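Local coordinates for protein lactate dehydrogenase (Eimeria maxima, PDB 6CT6) that probably interconverts pyruvate and lactate with NADH as cofactor, and here holds NADH together with the substrate analogue oxamate, at residues T23-L33 and Y244-E255; K149-M158 and R263-L271. All coordinates share one frame; numbering follows the deposited sequence.

Interaction 1: residues T23-L33 and Y244-E255; sequences TMAFLCSLKEL and YAPGTSAILMAE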
loop_
_atom_site.group_PDB
_atom_site.type_symbol
_atom_site.label_atom_id
_atom_site.label_comp_id
_atom_site.label_asym_id
_atom_site.label_seq_id
_atom_site.Cartn_x
_atom_site.Cartn_y
_atom_site.Cartn_z
ATOM N N THR B 23 -0.516 3.774 -3.482
ATOM C CA THR B 23 -1.482 2.927 -2.794
ATOM C C THR B 23 -2.559 2.428 -3.749
ATOM O O THR B 23 -2.928 1.248 -3.723
ATOM C CB THR B 23 -2.110 3.705 -1.632
ATOM O OG1 THR B 23 -1.108 3.987 -0.649
ATOM C CG2 THR B 23 -3.253 2.925 -0.985
ATOM N N MET B 24 -3.080 3.315 -4.600
ATOM C CA MET B 24 -4.158 2.928 -5.504
ATOM C C MET B 24 -3.661 1.975 -6.585
ATOM O O MET B 24 -4.380 1.051 -6.983
ATOM C CB MET B 24 -4.791 4.176 -6.121
ATOM C CG MET B 24 -5.524 5.052 -5.105
ATOM S SD MET B 24 -6.406 6.455 -5.823
ATOM C CE MET B 24 -5.062 7.408 -6.538
ATOM N N ALA B 25 -2.437 2.180 -7.073
ATOM C CA ALA B 25 -1.866 1.255 -8.048
ATOM C C ALA B 25 -1.676 -0.128 -7.438
ATOM O O ALA B 25 -1.931 -1.147 -8.092
ATOM C CB ALA B 25 -0.535 1.800 -8.565
ATOM N N PHE B 26 -1.218 -0.179 -6.188
ATOM C CA PHE B 26 -1.119 -1.436 -5.455
ATOM C C PHE B 26 -2.467 -2.148 -5.406
ATOM O O PHE B 26 -2.548 -3.364 -5.617
ATOM C CB PHE B 26 -0.594 -1.138 -4.048
ATOM C CG PHE B 26 -0.208 -2.352 -3.245
ATOM C CD1 PHE B 26 0.394 -3.455 -3.833
ATOM C CD2 PHE B 26 -0.405 -2.359 -1.873
ATOM C CE1 PHE B 26 0.760 -4.548 -3.061
ATOM C CE2 PHE B 26 -0.042 -3.441 -1.106
ATOM C CZ PHE B 26 0.542 -4.538 -1.695
ATOM N N LEU B 27 -3.543 -1.401 -5.132
ATOM C CA LEU B 27 -4.872 -2.001 -5.055
ATOM C C LEU B 27 -5.307 -2.572 -6.399
ATOM O O LEU B 27 -5.948 -3.630 -6.452
ATOM C CB LEU B 27 -5.880 -0.964 -4.563
ATOM C CG LEU B 27 -5.809 -0.640 -3.068
ATOM C CD1 LEU B 27 -6.506 0.678 -2.780
ATOM C CD2 LEU B 27 -6.427 -1.757 -2.245
ATOM N N CYS B 28 -4.986 -1.882 -7.494
ATOM C CA CYS B 28 -5.341 -2.387 -8.817
ATOM C C CYS B 28 -4.645 -3.711 -9.098
ATOM O O CYS B 28 -5.260 -4.655 -9.613
ATOM C CB CYS B 28 -4.986 -1.350 -9.883
ATOM S SG CYS B 28 -6.058 0.111 -9.877
ATOM N N SER B 29 -3.357 -3.799 -8.764
ATOM C CA SER B 29 -2.624 -5.053 -8.909
ATOM C C SER B 29 -3.282 -6.168 -8.105
ATOM O O SER B 29 -3.545 -7.258 -8.628
ATOM C CB SER B 29 -1.173 -4.849 -8.466
ATOM O OG SER B 29 -0.440 -6.061 -8.493
ATOM N N LEU B 30 -3.570 -5.905 -6.829
ATOM C CA LEU B 30 -4.115 -6.934 -5.948
ATOM C C LEU B 30 -5.524 -7.347 -6.364
ATOM O O LEU B 30 -5.879 -8.528 -6.277
ATOM C CB LEU B 30 -4.115 -6.430 -4.501
ATOM C CG LEU B 30 -2.763 -6.164 -3.837
ATOM C CD1 LEU B 30 -2.960 -5.412 -2.528
ATOM C CD2 LEU B 30 -1.999 -7.457 -3.591
ATOM N N LYS B 31 -6.342 -6.392 -6.807
ATOM C CA LYS B 31 -7.731 -6.664 -7.150
ATOM C C LYS B 31 -7.925 -7.088 -8.601
ATOM O O LYS B 31 -9.044 -7.458 -8.974
ATOM C CB LYS B 31 -8.599 -5.426 -6.877
ATOM C CG LYS B 31 -8.713 -5.039 -5.406
ATOM C CD LYS B 31 -9.442 -3.706 -5.225
ATOM C CE LYS B 31 -10.952 -3.838 -5.391
ATOM N NZ LYS B 31 -11.586 -4.590 -4.274
ATOM N N GLU B 32 -6.873 -7.060 -9.419
ATOM C CA GLU B 32 -6.997 -7.289 -10.859
ATOM C C GLU B 32 -8.076 -6.393 -11.451
ATOM O O GLU B 32 -8.896 -6.822 -12.267
ATOM C CB GLU B 32 -7.294 -8.755 -11.169
ATOM C CG GLU B 32 -6.254 -9.728 -10.671
ATOM C CD GLU B 32 -6.619 -11.164 -10.984
ATOM O OE1 GLU B 32 -6.970 -11.448 -12.149
ATOM O OE2 GLU B 32 -6.574 -12.005 -10.061
ATOM N N LEU B 33 -8.086 -5.133 -11.024
ATOM C CA LEU B 33 -9.139 -4.225 -11.453
ATOM C C LEU B 33 -8.928 -3.753 -12.884
ATOM O O LEU B 33 -9.904 -3.528 -13.609
ATOM C CB LEU B 33 -9.214 -3.031 -10.502
ATOM C CG LEU B 33 -10.357 -2.052 -10.757
ATOM C CD1 LEU B 33 -11.708 -2.761 -10.713
ATOM C CD2 LEU B 33 -10.306 -0.937 -9.736
ATOM N N TYR B 244 -3.645 5.351 3.131
ATOM C CA TYR B 244 -4.243 4.036 2.906
ATOM C C TYR B 244 -5.753 4.140 2.725
ATOM O O TYR B 244 -6.288 3.787 1.668
ATOM C CB TYR B 244 -3.886 3.087 4.049
ATOM C CG TYR B 244 -2.442 2.658 4.003
ATOM C CD1 TYR B 244 -1.971 1.859 2.970
ATOM C CD2 TYR B 244 -1.544 3.067 4.979
ATOM C CE1 TYR B 244 -0.650 1.474 2.913
ATOM C CE2 TYR B 244 -0.220 2.684 4.933
ATOM C CZ TYR B 244 0.222 1.889 3.898
ATOM O OH TYR B 244 1.538 1.503 3.841
ATOM N N ALA B 245 -6.462 4.626 3.743
ATOM C CA ALA B 245 -7.910 4.758 3.619
ATOM C C ALA B 245 -8.318 5.697 2.489
ATOM O O ALA B 245 -9.312 5.397 1.807
ATOM C CB ALA B 245 -8.509 5.214 4.956
ATOM N N PRO B 246 -7.633 6.819 2.237
ATOM C CA PRO B 246 -8.000 7.636 1.066
ATOM C C PRO B 246 -7.872 6.902 -0.259
ATOM O O PRO B 246 -8.745 7.050 -1.127
ATOM C CB PRO B 246 -7.026 8.821 1.153
ATOM C CG PRO B 246 -6.689 8.928 2.591
ATOM C CD PRO B 246 -6.708 7.528 3.137
ATOM N N GLY B 247 -6.802 6.127 -0.452
ATOM C CA GLY B 247 -6.623 5.429 -1.715
ATOM C C GLY B 247 -7.670 4.353 -1.937
ATOM O O GLY B 247 -8.198 4.203 -3.044
ATOM N N THR B 248 -7.990 3.595 -0.889
ATOM C CA THR B 248 -8.999 2.547 -1.007
ATOM C C THR B 248 -10.377 3.141 -1.273
ATOM O O THR B 248 -11.141 2.607 -2.082
ATOM C CB THR B 248 -8.998 1.696 0.261
ATOM O OG1 THR B 248 -7.668 1.228 0.521
ATOM C CG2 THR B 248 -9.928 0.498 0.131
ATOM N N SER B 249 -10.708 4.256 -0.615
ATOM C CA SER B 249 -11.986 4.919 -0.862
ATOM C C SER B 249 -12.131 5.300 -2.329
ATOM O O SER B 249 -13.161 5.018 -2.956
ATOM C CB SER B 249 -12.117 6.158 0.027
ATOM O OG SER B 249 -12.147 5.808 1.400
ATOM N N ALA B 250 -11.110 5.951 -2.892
ATOM C CA ALA B 250 -11.166 6.349 -4.295
ATOM C C ALA B 250 -11.299 5.139 -5.208
ATOM O O ALA B 250 -12.042 5.176 -6.198
ATOM C CB ALA B 250 -9.918 7.151 -4.663
ATOM N N ILE B 251 -10.587 4.055 -4.895
ATOM C CA ILE B 251 -10.589 2.890 -5.775
ATOM C C ILE B 251 -11.952 2.207 -5.762
ATOM O O ILE B 251 -12.420 1.709 -6.792
ATOM C CB ILE B 251 -9.453 1.928 -5.379
ATOM C CG1 ILE B 251 -8.107 2.439 -5.923
ATOM C CG2 ILE B 251 -9.718 0.508 -5.874
ATOM C CD1 ILE B 251 -7.955 2.357 -7.443
ATOM N N LEU B 252 -12.617 2.172 -4.606
ATOM C CA LEU B 252 -13.953 1.584 -4.557
ATOM C C LEU B 252 -14.931 2.384 -5.406
ATOM O O LEU B 252 -15.805 1.806 -6.063
ATOM C CB LEU B 252 -14.445 1.484 -3.109
ATOM C CG LEU B 252 -13.714 0.479 -2.211
ATOM C CD1 LEU B 252 -14.363 0.402 -0.834
ATOM C CD2 LEU B 252 -13.663 -0.907 -2.852
ATOM N N MET B 253 -14.790 3.712 -5.422
ATOM C CA MET B 253 -15.627 4.534 -6.291
ATOM C C MET B 253 -15.367 4.204 -7.755
ATOM O O MET B 253 -16.305 4.033 -8.543
ATOM C CB MET B 253 -15.368 6.016 -6.019
ATOM C CG MET B 253 -15.763 6.475 -4.621
ATOM S SD MET B 253 -15.065 8.087 -4.173
ATOM C CE MET B 253 -15.816 9.144 -5.409
ATOM N N ALA B 254 -14.090 4.096 -8.133
ATOM C CA ALA B 254 -13.744 3.745 -9.508
ATOM C C ALA B 254 -14.272 2.364 -9.870
ATOM O O ALA B 254 -14.716 2.137 -11.001
ATOM C CB ALA B 254 -12.229 3.798 -9.691
ATOM N N GLU B 255 -14.215 1.425 -8.925
ATOM C CA GLU B 255 -14.718 0.080 -9.182
ATOM C C GLU B 255 -16.221 0.100 -9.423
ATOM O O GLU B 255 -16.732 -0.632 -10.278
ATOM C CB GLU B 255 -14.375 -0.833 -8.006
ATOM C CG GLU B 255 -14.801 -2.276 -8.181
ATOM C CD GLU B 255 -14.548 -3.104 -6.940
ATOM O OE1 GLU B 255 -14.984 -2.684 -5.846
ATOM O OE2 GLU B 255 -13.907 -4.166 -7.055
#
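I251 is a knob that sits in the hole made by M24, L27, C28 and K31. Its two branches part on the way in. CG1 lies against M24 CB, 3.7 Å from it. CD1 continues to the sulfur of C28, and CG2 turns the other way, to L33 CD2. The L33 and I251 side chains lie alongside each other and point opposite ways. M24 CG lies beside G247, 3.5 Å from G247 O. The chain then bends at its last torsion (chi3 -63°), and SD lies 3.8 Å from A250 CB. The bare CA of G247 lets the helices come close here, 5.2 Å from M24 CA, with T23 CG2 also near it. The contact joins helix 19-31 of the Rossmann-type NAD-binding domain to helix 244-259 of the C-terminal domain. The axes of 23-31 and 244-255 cross at -53°. L27 runs across T248, with L27 CD1 3.5 Å from T248 OG1. That hydroxyl is hydrogen-bonded to N56 of the second subunit. K31 curls through chi3 and chi4, while E255 is extended. K31 CE lies closest, 3.4 Å from E255 OE2, and K31 NZ makes only a long salt bridge to OE2, at 3.6 Å. E255 CG rests 4.0 Å from L33 CD1.

Interaction 2: residues K149-M158 and R263-L271; sequences KHMICGMAGM and RLFVSSCYL. With NAI (1,4-dihydronicotinamide adenine dinucleotide), chain D.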
loop_
_atom_site.group_PDB
_atom_site.type_symbol
_atom_site.label_atom_id
_atom_site.label_comp_id
_atom_site.label_asym_id
_atom_site.label_seq_id
_atom_site.Cartn_x
_atom_site.Cartn_y
_atom_site.Cartn_z
ATOM N N LYS B 149 -20.954 17.060 -16.142
ATOM C CA LYS B 149 -20.993 17.179 -14.687
ATOM C C LYS B 149 -21.171 15.829 -14.008
ATOM O O LYS B 149 -20.703 15.639 -12.880
ATOM C CB LYS B 149 -22.121 18.124 -14.264
ATOM C CG LYS B 149 -21.990 19.538 -14.796
ATOM C CD LYS B 149 -20.755 20.237 -14.252
ATOM C CE LYS B 149 -20.755 21.705 -14.637
ATOM N NZ LYS B 149 -20.844 21.876 -16.111
ATOM N N HIS B 150 -21.852 14.889 -14.660
ATOM C CA HIS B 150 -22.073 13.574 -14.072
ATOM C C HIS B 150 -20.904 12.618 -14.285
ATOM O O HIS B 150 -21.009 11.449 -13.894
ATOM C CB HIS B 150 -23.351 12.945 -14.639
ATOM C CG HIS B 150 -23.257 12.584 -16.089
ATOM N ND1 HIS B 150 -23.467 13.496 -17.101
ATOM C CD2 HIS B 150 -22.970 11.410 -16.698
ATOM C CE1 HIS B 150 -23.315 12.899 -18.269
ATOM N NE2 HIS B 150 -23.012 11.633 -18.053
ATOM N N MET B 151 -19.803 13.073 -14.885
ATOM C CA MET B 151 -18.632 12.233 -15.105
ATOM C C MET B 151 -17.427 12.684 -14.286
ATOM O O MET B 151 -16.295 12.299 -14.598
ATOM C CB MET B 151 -18.266 12.200 -16.589
ATOM C CG MET B 151 -19.261 11.454 -17.461
ATOM S SD MET B 151 -19.405 9.694 -17.076
ATOM C CE MET B 151 -17.929 9.024 -17.839
ATOM N N ILE B 152 -17.638 13.487 -13.246
ATOM C CA ILE B 152 -16.545 13.917 -12.383
ATOM C C ILE B 152 -17.084 14.131 -10.976
ATOM O O ILE B 152 -18.206 14.608 -10.789
ATOM C CB ILE B 152 -15.854 15.189 -12.928
ATOM C CG1 ILE B 152 -14.686 15.601 -12.025
ATOM C CG2 ILE B 152 -16.848 16.336 -13.065
ATOM C CD1 ILE B 152 -13.719 16.566 -12.691
ATOM N N CYS B 153 -16.275 13.756 -9.989
ATOM C CA CYS B 153 -16.610 13.950 -8.587
ATOM C C CYS B 153 -15.318 14.003 -7.786
ATOM O O CYS B 153 -14.227 13.762 -8.308
ATOM C CB CYS B 153 -17.517 12.833 -8.060
ATOM S SG CYS B 153 -16.745 11.204 -8.059
ATOM N N GLY B 154 -15.454 14.316 -6.507
ATOM C CA GLY B 154 -14.330 14.330 -5.586
ATOM C C GLY B 154 -14.508 13.269 -4.518
ATOM O O GLY B 154 -15.618 13.054 -4.026
ATOM N N MET B 155 -13.412 12.599 -4.175
ATOM C CA MET B 155 -13.399 11.646 -3.074
ATOM C C MET B 155 -13.142 12.401 -1.779
ATOM O O MET B 155 -12.103 13.055 -1.630
ATOM C CB MET B 155 -12.325 10.575 -3.284
ATOM C CG MET B 155 -12.362 9.411 -2.273
ATOM S SD MET B 155 -11.967 9.821 -0.556
ATOM C CE MET B 155 -10.250 10.327 -0.663
ATOM N N ALA B 156 -14.089 12.320 -0.849
ATOM C CA ALA B 156 -13.831 12.750 0.518
ATOM C C ALA B 156 -14.807 12.096 1.486
ATOM O O ALA B 156 -14.398 11.558 2.521
ATOM C CB ALA B 156 -13.905 14.275 0.628
ATOM N N GLY B 157 -16.097 12.122 1.150
ATOM C CA GLY B 157 -17.107 11.639 2.080
ATOM C C GLY B 157 -16.922 10.182 2.462
ATOM O O GLY B 157 -17.164 9.795 3.608
ATOM N N MET B 158 -16.501 9.349 1.507
ATOM C CA MET B 158 -16.264 7.942 1.817
ATOM C C MET B 158 -15.214 7.793 2.910
ATOM O O MET B 158 -15.368 6.969 3.820
ATOM C CB MET B 158 -15.841 7.187 0.556
ATOM C CG MET B 158 -15.580 5.698 0.777
ATOM S SD MET B 158 -17.042 4.832 1.381
ATOM C CE MET B 158 -16.489 3.128 1.310
ATOM N N ARG B 263 -23.214 1.455 -6.201
ATOM C CA ARG B 263 -23.050 1.662 -4.771
ATOM C C ARG B 263 -23.200 3.141 -4.431
ATOM O O ARG B 263 -23.024 4.024 -5.273
ATOM C CB ARG B 263 -21.688 1.163 -4.285
ATOM C CG ARG B 263 -21.669 -0.296 -3.877
ATOM C CD ARG B 263 -20.335 -0.675 -3.249
ATOM N NE ARG B 263 -20.108 -0.001 -1.974
ATOM C CZ ARG B 263 -19.089 -0.269 -1.160
ATOM N NH1 ARG B 263 -18.207 -1.204 -1.485
ATOM N NH2 ARG B 263 -18.955 0.393 -0.021
ATOM N N LEU B 264 -23.519 3.400 -3.169
ATOM C CA LEU B 264 -23.732 4.751 -2.674
ATOM C C LEU B 264 -22.466 5.252 -1.989
ATOM O O LEU B 264 -21.926 4.584 -1.102
ATOM C CB LEU B 264 -24.915 4.782 -1.706
ATOM C CG LEU B 264 -25.378 6.152 -1.216
ATOM C CD1 LEU B 264 -26.868 6.108 -0.932
ATOM C CD2 LEU B 264 -24.612 6.581 0.026
ATOM N N PHE B 265 -22.004 6.430 -2.404
ATOM C CA PHE B 265 -20.835 7.079 -1.823
ATOM C C PHE B 265 -21.164 8.541 -1.566
ATOM O O PHE B 265 -21.671 9.227 -2.459
ATOM C CB PHE B 265 -19.614 7.014 -2.752
ATOM C CG PHE B 265 -19.191 5.623 -3.136
ATOM C CD1 PHE B 265 -18.343 4.890 -2.323
ATOM C CD2 PHE B 265 -19.606 5.069 -4.335
ATOM C CE1 PHE B 265 -17.940 3.618 -2.690
ATOM C CE2 PHE B 265 -19.206 3.799 -4.708
ATOM C CZ PHE B 265 -18.373 3.074 -3.886
ATOM N N VAL B 266 -20.866 9.025 -0.363
ATOM C CA VAL B 266 -20.828 10.470 -0.156
ATOM C C VAL B 266 -19.616 10.998 -0.917
ATOM O O VAL B 266 -18.475 10.678 -0.577
ATOM C CB VAL B 266 -20.759 10.838 1.331
ATOM C CG1 VAL B 266 -20.747 12.356 1.493
ATOM C CG2 VAL B 266 -21.923 10.226 2.095
ATOM N N SER B 267 -19.862 11.788 -1.959
ATOM C CA SER B 267 -18.809 12.292 -2.826
ATOM C C SER B 267 -19.096 13.753 -3.147
ATOM O O SER B 267 -20.241 14.211 -3.087
ATOM C CB SER B 267 -18.709 11.474 -4.122
ATOM O OG SER B 267 -18.678 10.081 -3.850
ATOM N N SER B 268 -18.040 14.485 -3.489
ATOM C CA SER B 268 -18.192 15.879 -3.894
ATOM C C SER B 268 -18.765 15.927 -5.306
ATOM O O SER B 268 -18.087 15.564 -6.272
ATOM C CB SER B 268 -16.850 16.601 -3.811
ATOM O OG SER B 268 -17.002 17.981 -4.092
ATOM N N CYS B 269 -20.015 16.372 -5.424
ATOM C CA CYS B 269 -20.742 16.369 -6.684
ATOM C C CYS B 269 -21.169 17.780 -7.058
ATOM O O CYS B 269 -21.452 18.612 -6.190
ATOM C CB CYS B 269 -21.997 15.489 -6.605
ATOM S SG CYS B 269 -21.689 13.740 -6.361
ATOM N N TYR B 270 -21.238 18.034 -8.364
ATOM C CA TYR B 270 -21.755 19.304 -8.860
ATOM C C TYR B 270 -23.253 19.393 -8.585
ATOM O O TYR B 270 -24.026 18.540 -9.034
ATOM C CB TYR B 270 -21.482 19.443 -10.354
ATOM C CG TYR B 270 -22.037 20.718 -10.941
ATOM C CD1 TYR B 270 -21.316 21.903 -10.886
ATOM C CD2 TYR B 270 -23.287 20.738 -11.544
ATOM C CE1 TYR B 270 -21.824 23.073 -11.418
ATOM C CE2 TYR B 270 -23.805 21.901 -12.078
ATOM C CZ TYR B 270 -23.070 23.066 -12.013
ATOM O OH TYR B 270 -23.590 24.223 -12.546
ATOM N N LEU B 271 -23.661 20.429 -7.856
ATOM C CA LEU B 271 -25.053 20.645 -7.490
ATOM C C LEU B 271 -25.532 21.982 -8.038
ATOM O O LEU B 271 -24.803 22.976 -7.996
ATOM C CB LEU B 271 -25.228 20.634 -5.970
ATOM C CG LEU B 271 -24.712 19.404 -5.229
ATOM C CD1 LEU B 271 -24.766 19.647 -3.730
ATOM C CD2 LEU B 271 -25.516 18.177 -5.615
HETATM P PA NAI D . 2.178 13.357 -2.563
HETATM O O1A NAI D . 3.008 14.619 -2.492
HETATM O O2A NAI D . 2.720 12.072 -1.982
HETATM O O5B NAI D . 1.839 13.099 -4.112
HETATM C C5B NAI D . 1.513 14.181 -4.980
HETATM C C4B NAI D . 2.189 13.922 -6.315
HETATM O O4B NAI D . 1.671 14.769 -7.344
HETATM C C3B NAI D . 3.692 14.183 -6.254
HETATM O O3B NAI D . 4.395 12.972 -6.537
HETATM C C2B NAI D . 3.948 15.234 -7.318
HETATM O O2B NAI D . 5.186 15.042 -8.004
HETATM C C1B NAI D . 2.757 15.010 -8.231
HETATM N N9A NAI D . 2.463 16.113 -9.172
HETATM C C8A NAI D . 2.692 17.437 -9.048
HETATM N N7A NAI D . 2.266 18.090 -10.164
HETATM C C5A NAI D . 1.766 17.171 -11.013
HETATM C C6A NAI D . 1.152 17.154 -12.355
HETATM N N6A NAI D . 0.977 18.294 -13.055
HETATM N N1A NAI D . 0.769 15.960 -12.863
HETATM C C2A NAI D . 0.930 14.807 -12.187
HETATM N N3A NAI D . 1.481 14.753 -10.966
HETATM C C4A NAI D . 1.905 15.876 -10.348
HETATM O O3 NAI D . 0.732 13.670 -1.911
HETATM P PN NAI D . -0.361 12.561 -1.471
HETATM O O1N NAI D . -0.074 12.139 -0.050
HETATM O O2N NAI D . -0.473 11.521 -2.562
HETATM O O5D NAI D . -1.700 13.456 -1.455
HETATM C C5D NAI D . -2.170 14.022 -2.673
HETATM C C4D NAI D . -3.339 14.971 -2.446
HETATM O O4D NAI D . -4.449 14.293 -1.842
HETATM C C3D NAI D . -2.957 16.107 -1.510
HETATM O O3D NAI D . -3.474 17.331 -2.037
HETATM C C2D NAI D . -3.639 15.753 -0.209
HETATM O O2D NAI D . -3.923 16.891 0.606
HETATM C C1D NAI D . -4.895 15.081 -0.736
HETATM N N1N NAI D . -5.661 14.275 0.224
HETATM C C2N NAI D . -6.983 14.297 0.049
HETATM C C3N NAI D . -7.850 13.587 0.850
HETATM C C7N NAI D . -9.317 13.703 0.557
HETATM O O7N NAI D . -9.670 14.192 -0.505
HETATM N N7N NAI D . -10.202 13.292 1.455
HETATM C C4N NAI D . -7.341 12.731 1.979
HETATM C C5N NAI D . -5.884 12.785 2.075
HETATM C C6N NAI D . -5.106 13.540 1.197
HETATM O O HOH W 1 -20.426 15.999 -10.195
HETATM O O HOH W 2 -15.981 10.055 -1.414
#
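R263 meets M158 where strand 263-272 passes the first turn of helix 157-172. This strand is antiparallel to strand 152-155 and is the first of three antiparallel strands that continue the Rossmann sheet. The R263 guanidinium has M158 CE 3.9 Å from its NH2, and the two side chains cross at about a right angle. F265 takes the same methionine at its ring edge. M158 SD lies near the ring plane, 3.9 Å from F265 CD1, in a Met-aromatic contact. CG of M158 is anti to the backbone N (chi1 -180°), and a bend at chi2 brings the sulfur to this edge.

V266 packs against G157, at the start of helix 157-172. G157 has only its CA here, 3.8 Å from both CB and CG1 of V266. A water accepts from A156 N and M158 N and donates to V266 O, so it joins the strand to the first turn of the helix. S267 lays its CB beside G154 O. S268 forms the hydrogen-bonded pair with G154: G154 N gives to S268 O and S268 N gives to G154 O, both at 2.9 Å. The hydroxyl of S268 is hydrogen-bonded to D135. Just beyond G154, M155 CE touches the nicotinamide amide of NADH, 3.6 Å from its N7N.

Y270 N gives to a second water, which donates to K149 O and I152 O. It joins the strand at Y270 to those two carbonyls, beyond the G154-S268 pair. The hydroxyl of Y270 is hydrogen-bonded to N279. K149 covers one face of the tyrosine ring, its chain bent at chi2 and chi4. CE stands over the ring centre, 3.6 Å from the centroid, and NZ makes a cation-pi contact at 4.9 Å from the Y270 centroid.

How the interactions relate
The centres of interactions 1 and 2 lie about 16 Å apart, and both join the NAD-binding domain to the C-terminal domain. Their segments alternate along the chain: 23-33, 149-158, 244-255, 263-271. Helix 244-259 is followed by strand 263-272, so one helix-strand unit serves both. The helix packs on helix 19-31 in interaction 1, and the strand extends the mixed sheet in interaction 2. The two contacts also touch: M253 CE is 3.4 Å from S267 OG and 3.5 Å from C153 SG, and S249 OG packs on M158 CG. P246 in one and M155 and A156 in the other line the NADH pocket, so the cofactor binds beside this domain junction.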